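Local coordinates for protein putative O-GlcNAcase nagJ (Clostridium perfringens, PDB 6PV5) that probably cleaves N-acetylhexosamine from glycans as a family 84 glycoside hydrolase, the chain holding its N-terminal, catalytic barrel and following helical regions, at residues Tyr410-Tyr421 and His489-Asp499; Lys446-Asp454 and Ser467-Ile475. All blocks are in the same frame, centred on the assembly; numbering follows the deposited sequence.

Contact 1. Residues Tyr410-Tyr421 and His489-Asp499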
loop_
_atom_site.group_PDB
_atom_site.type_symbol
_atom_site.label_atom_id
_atom_site.label_comp_id
_atom_site.label_asym_id
_atom_site.label_seq_id
_atom_site.Cartn_x
_atom_site.Cartn_y
_atom_site.Cartn_z
ATOM N N TYR A 410 -6.943 6.488 -14.095
ATOM C CA TYR A 410 -8.158 6.552 -14.890
ATOM C C TYR A 410 -9.043 7.723 -14.435
ATOM O O TYR A 410 -10.068 7.969 -15.051
ATOM C CB TYR A 410 -8.900 5.214 -14.769
ATOM C CG TYR A 410 -9.280 4.884 -13.346
ATOM C CD1 TYR A 410 -8.387 4.252 -12.492
ATOM C CD2 TYR A 410 -10.518 5.250 -12.837
ATOM C CE1 TYR A 410 -8.712 4.002 -11.166
ATOM C CE2 TYR A 410 -10.870 4.994 -11.519
ATOM C CZ TYR A 410 -9.962 4.369 -10.680
ATOM O OH TYR A 410 -10.304 4.090 -9.380
ATOM N N LYS A 411 -8.645 8.446 -13.371
ATOM C CA LYS A 411 -9.394 9.582 -12.839
ATOM C C LYS A 411 -8.428 10.534 -12.133
ATOM O O LYS A 411 -8.458 10.704 -10.908
ATOM C CB LYS A 411 -10.499 9.129 -11.872
ATOM C CG LYS A 411 -11.546 10.214 -11.604
ATOM C CD LYS A 411 -12.308 10.097 -10.281
ATOM C CE LYS A 411 -12.824 8.715 -9.925
ATOM N NZ LYS A 411 -13.778 8.182 -10.922
ATOM N N GLU A 412 -7.537 11.127 -12.923
ATOM C CA GLU A 412 -6.275 11.596 -12.385
ATOM C C GLU A 412 -6.447 12.898 -11.598
ATOM O O GLU A 412 -5.529 13.274 -10.898
ATOM C CB GLU A 412 -5.230 11.729 -13.497
ATOM C CG GLU A 412 -5.822 12.382 -14.741
ATOM C CD GLU A 412 -4.837 13.009 -15.721
ATOM O OE1 GLU A 412 -3.635 12.687 -15.631
ATOM O OE2 GLU A 412 -5.279 13.823 -16.576
ATOM N N ASP A 413 -7.608 13.556 -11.704
ATOM C CA ASP A 413 -7.838 14.823 -11.013
ATOM C C ASP A 413 -8.353 14.594 -9.598
ATOM O O ASP A 413 -8.465 15.547 -8.828
ATOM C CB ASP A 413 -8.878 15.690 -11.731
ATOM C CG ASP A 413 -8.417 16.099 -13.123
ATOM O OD1 ASP A 413 -7.227 16.466 -13.262
ATOM O OD2 ASP A 413 -9.236 15.999 -14.061
ATOM N N LYS A 414 -8.672 13.341 -9.260
ATOM C CA LYS A 414 -9.033 13.041 -7.877
ATOM C C LYS A 414 -7.932 12.215 -7.210
ATOM O O LYS A 414 -7.563 11.175 -7.744
ATOM C CB LYS A 414 -10.358 12.271 -7.832
ATOM C CG LYS A 414 -10.860 12.063 -6.417
ATOM C CD LYS A 414 -12.321 11.683 -6.282
ATOM C CE LYS A 414 -12.734 11.740 -4.815
ATOM N NZ LYS A 414 -14.147 11.309 -4.629
ATOM N N MET A 415 -7.459 12.644 -6.025
ATOM C CA MET A 415 -6.501 11.876 -5.245
ATOM C C MET A 415 -7.238 10.827 -4.406
ATOM O O MET A 415 -8.238 11.132 -3.767
ATOM C CB MET A 415 -5.689 12.753 -4.282
ATOM C CG MET A 415 -4.888 13.875 -4.935
ATOM S SD MET A 415 -3.657 13.229 -6.106
ATOM C CE MET A 415 -2.404 14.510 -6.091
ATOM N N ALA A 416 -6.698 9.597 -4.367
ATOM C CA ALA A 416 -7.209 8.566 -3.472
ATOM C C ALA A 416 -6.372 8.609 -2.203
ATOM O O ALA A 416 -5.178 8.311 -2.243
ATOM C CB ALA A 416 -7.137 7.214 -4.147
ATOM N N LEU A 417 -7.001 9.012 -1.094
ATOM C CA LEU A 417 -6.295 9.212 0.160
ATOM C C LEU A 417 -6.919 8.345 1.250
ATOM O O LEU A 417 -6.699 8.607 2.429
ATOM C CB LEU A 417 -6.364 10.702 0.554
ATOM C CG LEU A 417 -5.708 11.683 -0.432
ATOM C CD1 LEU A 417 -5.967 13.131 0.005
ATOM C CD2 LEU A 417 -4.203 11.421 -0.506
ATOM N N GLY A 418 -7.681 7.314 0.863
ATOM C CA GLY A 418 -8.343 6.476 1.856
ATOM C C GLY A 418 -7.628 5.161 2.187
ATOM O O GLY A 418 -6.629 4.788 1.564
ATOM N N PRO A 419 -8.156 4.379 3.162
ATOM C CA PRO A 419 -7.589 3.070 3.488
ATOM C C PRO A 419 -8.004 2.024 2.457
ATOM O O PRO A 419 -9.043 2.150 1.799
ATOM C CB PRO A 419 -8.221 2.756 4.856
ATOM C CG PRO A 419 -9.582 3.421 4.764
ATOM C CD PRO A 419 -9.322 4.714 4.003
ATOM N N ILE A 420 -7.155 1.001 2.305
ATOM C CA ILE A 420 -7.548 -0.247 1.654
ATOM C C ILE A 420 -8.878 -0.691 2.259
ATOM O O ILE A 420 -9.023 -0.779 3.464
ATOM C CB ILE A 420 -6.453 -1.307 1.887
ATOM C CG1 ILE A 420 -5.083 -0.849 1.365
ATOM C CG2 ILE A 420 -6.876 -2.657 1.319
ATOM C CD1 ILE A 420 -5.057 -0.338 -0.067
ATOM N N TYR A 421 -9.869 -0.961 1.427
ATOM C CA TYR A 421 -11.225 -1.030 1.951
ATOM C C TYR A 421 -11.964 -2.189 1.292
ATOM O O TYR A 421 -11.797 -2.398 0.089
ATOM C CB TYR A 421 -11.940 0.295 1.639
ATOM C CG TYR A 421 -13.215 0.538 2.409
ATOM C CD1 TYR A 421 -13.195 0.978 3.724
ATOM C CD2 TYR A 421 -14.449 0.333 1.811
ATOM C CE1 TYR A 421 -14.370 1.224 4.430
ATOM C CE2 TYR A 421 -15.633 0.555 2.498
ATOM C CZ TYR A 421 -15.584 0.998 3.808
ATOM O OH TYR A 421 -16.753 1.220 4.465
ATOM N N HIS A 489 -12.857 13.629 2.392
ATOM C CA HIS A 489 -13.653 13.960 1.218
ATOM C C HIS A 489 -12.999 13.449 -0.061
ATOM O O HIS A 489 -13.385 13.853 -1.150
ATOM C CB HIS A 489 -13.876 15.476 1.126
ATOM C CG HIS A 489 -14.726 16.033 2.215
ATOM N ND1 HIS A 489 -16.062 16.270 2.037
ATOM C CD2 HIS A 489 -14.440 16.374 3.492
ATOM C CE1 HIS A 489 -16.576 16.762 3.154
ATOM N NE2 HIS A 489 -15.604 16.825 4.062
ATOM N N SER A 490 -12.016 12.551 0.060
ATOM C CA SER A 490 -11.219 12.174 -1.101
ATOM C C SER A 490 -10.807 10.697 -1.039
ATOM O O SER A 490 -9.610 10.390 -1.155
ATOM C CB SER A 490 -9.967 13.033 -1.138
ATOM O OG SER A 490 -9.473 13.117 -2.467
ATOM N N THR A 491 -11.763 9.800 -0.764
ATOM C CA THR A 491 -11.395 8.407 -0.521
ATOM C C THR A 491 -11.902 7.542 -1.665
ATOM O O THR A 491 -11.264 6.571 -2.022
ATOM C CB THR A 491 -11.816 7.878 0.859
ATOM O OG1 THR A 491 -13.239 7.965 0.989
ATOM C CG2 THR A 491 -11.177 8.630 2.008
ATOM N N ARG A 492 -13.016 7.941 -2.269
ATOM C CA ARG A 492 -13.707 7.079 -3.209
ATOM C C ARG A 492 -13.363 7.475 -4.644
ATOM O O ARG A 492 -13.615 8.607 -5.046
ATOM C CB ARG A 492 -15.216 7.156 -2.935
ATOM C CG ARG A 492 -16.099 6.375 -3.899
ATOM C CD ARG A 492 -16.041 4.868 -3.650
ATOM N NE ARG A 492 -16.890 4.138 -4.591
ATOM C CZ ARG A 492 -17.071 2.815 -4.613
ATOM N NH1 ARG A 492 -16.466 2.029 -3.738
ATOM N NH2 ARG A 492 -17.879 2.287 -5.507
ATOM N N LEU A 493 -12.831 6.518 -5.418
ATOM C CA LEU A 493 -12.666 6.664 -6.853
ATOM C C LEU A 493 -13.624 5.684 -7.533
ATOM O O LEU A 493 -14.832 5.789 -7.348
ATOM C CB LEU A 493 -11.195 6.421 -7.214
ATOM C CG LEU A 493 -10.256 7.636 -7.284
ATOM C CD1 LEU A 493 -10.397 8.528 -6.079
ATOM C CD2 LEU A 493 -8.814 7.160 -7.359
ATOM N N ASP A 494 -13.118 4.729 -8.323
ATOM C CA ASP A 494 -14.018 3.674 -8.765
ATOM C C ASP A 494 -14.112 2.579 -7.700
ATOM O O ASP A 494 -14.935 1.692 -7.796
ATOM C CB ASP A 494 -13.633 3.120 -10.132
ATOM C CG ASP A 494 -14.019 4.051 -11.265
ATOM O OD1 ASP A 494 -14.523 5.152 -10.968
ATOM O OD2 ASP A 494 -13.786 3.672 -12.438
ATOM N N THR A 495 -13.261 2.653 -6.681
ATOM C CA THR A 495 -13.339 1.763 -5.538
ATOM C C THR A 495 -12.895 2.608 -4.355
ATOM O O THR A 495 -12.469 3.742 -4.564
ATOM C CB THR A 495 -12.491 0.499 -5.746
ATOM O OG1 THR A 495 -12.800 -0.441 -4.708
ATOM C CG2 THR A 495 -11.002 0.780 -5.751
ATOM N N GLY A 496 -12.984 2.059 -3.140
ATOM C CA GLY A 496 -12.491 2.779 -1.974
ATOM C C GLY A 496 -13.605 3.034 -0.967
ATOM O O GLY A 496 -14.784 2.864 -1.277
ATOM N N ARG A 497 -13.220 3.414 0.244
ATOM C CA ARG A 497 -14.180 3.880 1.233
ATOM C C ARG A 497 -15.009 5.021 0.635
ATOM O O ARG A 497 -14.453 5.927 -0.001
ATOM C CB ARG A 497 -13.390 4.358 2.455
ATOM C CG ARG A 497 -14.195 5.090 3.527
ATOM C CD ARG A 497 -13.227 5.893 4.377
ATOM N NE ARG A 497 -13.786 6.652 5.503
ATOM C CZ ARG A 497 -14.176 7.929 5.456
ATOM N NH1 ARG A 497 -14.631 8.507 6.552
ATOM N NH2 ARG A 497 -14.112 8.626 4.329
ATOM N N PRO A 498 -16.357 5.028 0.818
ATOM C CA PRO A 498 -17.190 6.161 0.378
ATOM C C PRO A 498 -16.766 7.463 1.059
ATOM O O PRO A 498 -16.367 7.460 2.219
ATOM C CB PRO A 498 -18.629 5.743 0.780
ATOM C CG PRO A 498 -18.521 4.210 0.826
ATOM C CD PRO A 498 -17.153 3.957 1.458
ATOM N N ASP A 499 -16.826 8.574 0.316
ATOM C CA ASP A 499 -16.417 9.872 0.832
ATOM C C ASP A 499 -17.400 10.327 1.917
ATOM O O ASP A 499 -18.600 10.081 1.796
ATOM C CB ASP A 499 -16.527 10.937 -0.259
ATOM C CG ASP A 499 -15.550 10.784 -1.419
ATOM O OD1 ASP A 499 -14.482 10.153 -1.216
ATOM O OD2 ASP A 499 -15.849 11.342 -2.514
HETATM O O HOH W 1 -8.783 14.607 -4.459
HETATM O O HOH W 2 -10.398 3.932 0.556
HETATM O O HOH W 3 -11.896 -0.561 -1.942
#

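Contact 2. Residues Lys446-Asp454 and Ser467-Ile475. With EDO (1,2-ethanediol), chain C.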
loop_
_atom_site.group_PDB
_atom_site.type_symbol
_atom_site.label_atom_id
_atom_site.label_comp_id
_atom_site.label_asym_id
_atom_site.label_seq_id
_atom_site.Cartn_x
_atom_site.Cartn_y
_atom_site.Cartn_z
ATOM N N LYS A 446 1.117 7.599 -0.189
ATOM C CA LYS A 446 1.631 6.907 0.981
ATOM C C LYS A 446 0.547 6.468 1.971
ATOM O O LYS A 446 0.656 5.386 2.514
ATOM C CB LYS A 446 2.775 7.679 1.636
ATOM C CG LYS A 446 4.023 7.707 0.776
ATOM C CD LYS A 446 5.181 8.423 1.442
ATOM C CE LYS A 446 6.387 8.556 0.527
ATOM N NZ LYS A 446 7.445 9.353 1.198
ATOM N N ILE A 447 -0.439 7.323 2.272
ATOM C CA ILE A 447 -1.454 6.975 3.249
ATOM C C ILE A 447 -2.128 5.651 2.890
ATOM O O ILE A 447 -2.150 4.741 3.727
ATOM C CB ILE A 447 -2.440 8.131 3.548
ATOM C CG1 ILE A 447 -1.731 9.281 4.274
ATOM C CG2 ILE A 447 -3.627 7.641 4.368
ATOM C CD1 ILE A 447 -2.342 10.634 3.992
ATOM N N SER A 448 -2.624 5.522 1.655
ATOM C CA SER A 448 -3.312 4.309 1.254
ATOM C C SER A 448 -2.353 3.122 1.297
ATOM O O SER A 448 -2.698 2.082 1.841
ATOM C CB SER A 448 -3.966 4.464 -0.101
ATOM O OG SER A 448 -4.804 5.618 -0.111
ATOM N N THR A 449 -1.147 3.294 0.725
ATOM C CA THR A 449 -0.133 2.253 0.681
ATOM C C THR A 449 0.181 1.702 2.080
ATOM O O THR A 449 0.376 0.495 2.237
ATOM C CB THR A 449 1.129 2.705 -0.056
ATOM O OG1 THR A 449 0.731 3.186 -1.337
ATOM C CG2 THR A 449 2.088 1.561 -0.292
ATOM N N LEU A 450 0.244 2.574 3.086
ATOM C CA LEU A 450 0.569 2.122 4.428
ATOM C C LEU A 450 -0.580 1.298 5.009
ATOM O O LEU A 450 -0.324 0.368 5.776
ATOM C CB LEU A 450 0.864 3.318 5.337
ATOM C CG LEU A 450 2.204 4.010 5.107
ATOM C CD1 LEU A 450 2.242 5.326 5.866
ATOM C CD2 LEU A 450 3.356 3.109 5.546
ATOM N N THR A 451 -1.835 1.660 4.694
ATOM C CA THR A 451 -2.951 0.851 5.169
ATOM C C THR A 451 -2.850 -0.514 4.492
ATOM O O THR A 451 -3.199 -1.526 5.099
ATOM C CB THR A 451 -4.329 1.523 5.022
ATOM O OG1 THR A 451 -4.634 1.684 3.635
ATOM C CG2 THR A 451 -4.441 2.866 5.718
ATOM N N GLY A 452 -2.355 -0.510 3.249
ATOM C CA GLY A 452 -2.074 -1.726 2.506
ATOM C C GLY A 452 -1.002 -2.589 3.187
ATOM O O GLY A 452 -1.096 -3.817 3.176
ATOM N N ALA A 453 0.018 -1.937 3.766
ATOM C CA ALA A 453 1.065 -2.629 4.517
ATOM C C ALA A 453 0.463 -3.319 5.739
ATOM O O ALA A 453 0.878 -4.418 6.098
ATOM C CB ALA A 453 2.151 -1.667 4.944
ATOM N N ASP A 454 -0.490 -2.639 6.377
ATOM C CA ASP A 454 -1.118 -3.102 7.603
ATOM C C ASP A 454 -2.015 -4.309 7.305
ATOM O O ASP A 454 -2.033 -5.286 8.057
ATOM C CB ASP A 454 -1.837 -1.939 8.290
ATOM C CG ASP A 454 -2.392 -2.259 9.665
ATOM O OD1 ASP A 454 -1.743 -3.022 10.396
ATOM O OD2 ASP A 454 -3.469 -1.738 9.995
ATOM N N SER A 467 -6.860 1.823 10.982
ATOM C CA SER A 467 -5.619 1.741 10.231
ATOM C C SER A 467 -5.336 3.078 9.534
ATOM O O SER A 467 -4.217 3.563 9.571
ATOM C CB SER A 467 -5.704 0.626 9.228
ATOM O OG SER A 467 -4.456 0.437 8.590
ATOM N N TRP A 468 -6.369 3.662 8.907
ATOM C CA TRP A 468 -6.282 4.947 8.226
ATOM C C TRP A 468 -5.796 6.034 9.181
ATOM O O TRP A 468 -4.919 6.816 8.841
ATOM C CB TRP A 468 -7.668 5.283 7.680
ATOM C CG TRP A 468 -7.737 6.418 6.709
ATOM C CD1 TRP A 468 -6.864 6.729 5.703
ATOM C CD2 TRP A 468 -8.839 7.333 6.605
ATOM N NE1 TRP A 468 -7.342 7.804 5.001
ATOM C CE2 TRP A 468 -8.553 8.188 5.522
ATOM C CE3 TRP A 468 -10.054 7.476 7.296
ATOM C CZ2 TRP A 468 -9.439 9.198 5.138
ATOM C CZ3 TRP A 468 -10.917 8.494 6.937
ATOM C CH2 TRP A 468 -10.612 9.331 5.856
ATOM N N ASP A 469 -6.359 6.066 10.393
ATOM C CA ASP A 469 -5.914 7.023 11.397
ATOM C C ASP A 469 -4.405 6.943 11.620
ATOM O O ASP A 469 -3.755 7.988 11.704
ATOM C CB ASP A 469 -6.700 6.937 12.712
ATOM C CG ASP A 469 -8.160 7.332 12.580
ATOM O OD1 ASP A 469 -8.490 8.083 11.632
ATOM O OD2 ASP A 469 -8.964 6.883 13.428
ATOM N N LYS A 470 -3.860 5.721 11.740
ATOM C CA LYS A 470 -2.442 5.561 12.033
ATOM C C LYS A 470 -1.600 5.976 10.833
ATOM O O LYS A 470 -0.526 6.542 11.006
ATOM C CB LYS A 470 -2.050 4.113 12.354
ATOM C CG LYS A 470 -2.592 3.577 13.675
ATOM C CD LYS A 470 -1.850 4.095 14.896
ATOM C CE LYS A 470 -2.435 3.583 16.197
ATOM N NZ LYS A 470 -2.944 2.197 16.044
ATOM N N ALA A 471 -2.055 5.642 9.627
ATOM C CA ALA A 471 -1.277 6.006 8.450
ATOM C C ALA A 471 -1.230 7.528 8.281
ATOM O O ALA A 471 -0.205 8.080 7.887
ATOM C CB ALA A 471 -1.835 5.336 7.217
ATOM N N ILE A 472 -2.358 8.196 8.532
ATOM C CA ILE A 472 -2.420 9.654 8.443
ATOM C C ILE A 472 -1.476 10.262 9.475
ATOM O O ILE A 472 -0.769 11.216 9.180
ATOM C CB ILE A 472 -3.863 10.155 8.625
ATOM C CG1 ILE A 472 -4.702 9.845 7.386
ATOM C CG2 ILE A 472 -3.876 11.646 8.960
ATOM C CD1 ILE A 472 -6.188 10.073 7.574
ATOM N N GLU A 473 -1.431 9.679 10.678
ATOM C CA GLU A 473 -0.535 10.185 11.711
ATOM C C GLU A 473 0.916 10.043 11.258
ATOM O O GLU A 473 1.730 10.941 11.472
ATOM C CB GLU A 473 -0.751 9.422 13.015
ATOM C CG GLU A 473 0.163 9.862 14.140
ATOM C CD GLU A 473 -0.226 9.314 15.509
ATOM O OE1 GLU A 473 -0.337 8.065 15.662
ATOM O OE2 GLU A 473 -0.428 10.134 16.428
ATOM N N ILE A 474 1.241 8.902 10.638
ATOM C CA ILE A 474 2.601 8.662 10.179
ATOM C C ILE A 474 2.970 9.716 9.132
ATOM O O ILE A 474 4.095 10.177 9.100
ATOM C CB ILE A 474 2.728 7.227 9.624
ATOM C CG1 ILE A 474 2.721 6.191 10.756
ATOM C CG2 ILE A 474 3.943 7.076 8.694
ATOM C CD1 ILE A 474 2.461 4.764 10.290
ATOM N N ILE A 475 2.030 10.073 8.249
ATOM C CA ILE A 475 2.341 10.868 7.071
ATOM C C ILE A 475 2.200 12.367 7.373
ATOM O O ILE A 475 3.013 13.165 6.880
ATOM C CB ILE A 475 1.521 10.384 5.852
ATOM C CG1 ILE A 475 1.914 8.959 5.447
ATOM C CG2 ILE A 475 1.614 11.330 4.660
ATOM C CD1 ILE A 475 3.368 8.821 5.037
HETATM C C1 EDO C . -5.796 10.793 12.052
HETATM O O1 EDO C . -4.663 10.323 12.773
HETATM C C2 EDO C . -6.963 11.171 12.895
HETATM O O2 EDO C . -6.616 11.682 14.175
#

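Contact 1. Residues Tyr410-Tyr421 and His489-Asp499
Lys414 reaches Asp499 and the backbone of Arg492 with one ammonium group. Its CG stands opposite the backbone N (chi1 -174°) and the chain beyond is extended, which carries NZ to 2.7 Å from Asp499 OD2, on that oxygen's syn lone pair, and to 2.8 Å from Arg492 O in the carbonyl plane. The other carboxylate oxygen, Asp499 OD1, accepts Thr491 N and Arg492 N from opposite faces of its plane, so the carboxylate is fixed from both ends. The Lys414 and Leu493 side chains run past each other in opposite directions, CG touching CD1, while Leu493 CD2 meets Ala416 CB at 3.6 Å. Lys411 bends at its last two torsions and brings NZ above the carboxylate plane of Asp494, 3.1 Å from OD1. Asp494 also gives its backbone N-H to Tyr410 OH in the plane of the ring, 3.1 Å from N to OH, at 160°. Ser490 serves both ways: OG donates to Met415 O at 2.7 Å, and its carbonyl O accepts Leu417 N. At the far end Arg497 CA sits over the centre of the Tyr421 ring, a CH-pi contact 3.6 Å from the centroid. Both segments are loops, one between barrel strands 399-403 and 431-436, the other between helices 480-487 and 501-515; Met415 turns to helix 548-579, and Pro419 and Thr491 pack on Trp468 of helix 464-476.

Contact 2. Residues Lys446-Asp454 and Ser467-Ile475
With CG1 of Ile447 placed opposite its carbonyl carbon (chi1 -68°), CG2 lies opposite the backbone N and the two branches part: CG2 goes to Trp468, CG1 to Ile475. The CG2 methyl arrives at the edge of the indole, near its plane, 3.6 Å from Trp468 CD1, and also touches Ile472 CG1. On the other branch, Ile447 CG1 lies 3.8 Å from Ile475 CB. The side chain is thus a knob in the hole formed by Trp468, Ala471, Ile472 and Ile475. Ala471 puts only a methyl at this point, CB 3.6 Å from Ile447 O, consistent with the 8.6 Å between the axes of segments 446-454 and 467-475, whose N-to-C directions differ by 129°. Leu450 CD1 rests against both Ile474 CG2 and Ile475 CG1, 3.7 Å from each. The polar end closes with Ser467, whose OG, opposite its own backbone N (chi1 -174°), donates to Asp454 OD2 on the anti lone pair at 2.8 Å; Ser467 OG is also hydrogen-bonded to Tyr43 OH, and Asp454 OD1 is taken by Thr45 N. This is a largely apolar packing of consecutive helices following the eighth strand, 431-436, of the parallel (beta/alpha)8 barrel characteristic of the family 84 catalytic domain.

How the contacts relate
Contacts 1 and 2, centres 14 Å apart, meet along residues 417-420. Gly418 O lies 2.6 Å from Ser448 OG and Leu417 O 2.8 Å from Trp468 NE1, both probable hydrogen bonds, so the 410-421 loop is tied to each helix of contact 2. Thr451 OG1 also hydrogen-bonds to Ile420 N, and Ile420 CG1 packs 3.3 Å from Gly452 N. In sequence, both helices fall between the segments of contact 1. The side chain of Tyr410 is about 11 Å from that of Asp305, the predicted proton donor, and about 4 Å from a bound 1,2-ethanediol; contact 2 lies away from the active site. There an ethanediol, probably from the crystallisation liquor, donates O1 to Asp469 O at 2.7 Å.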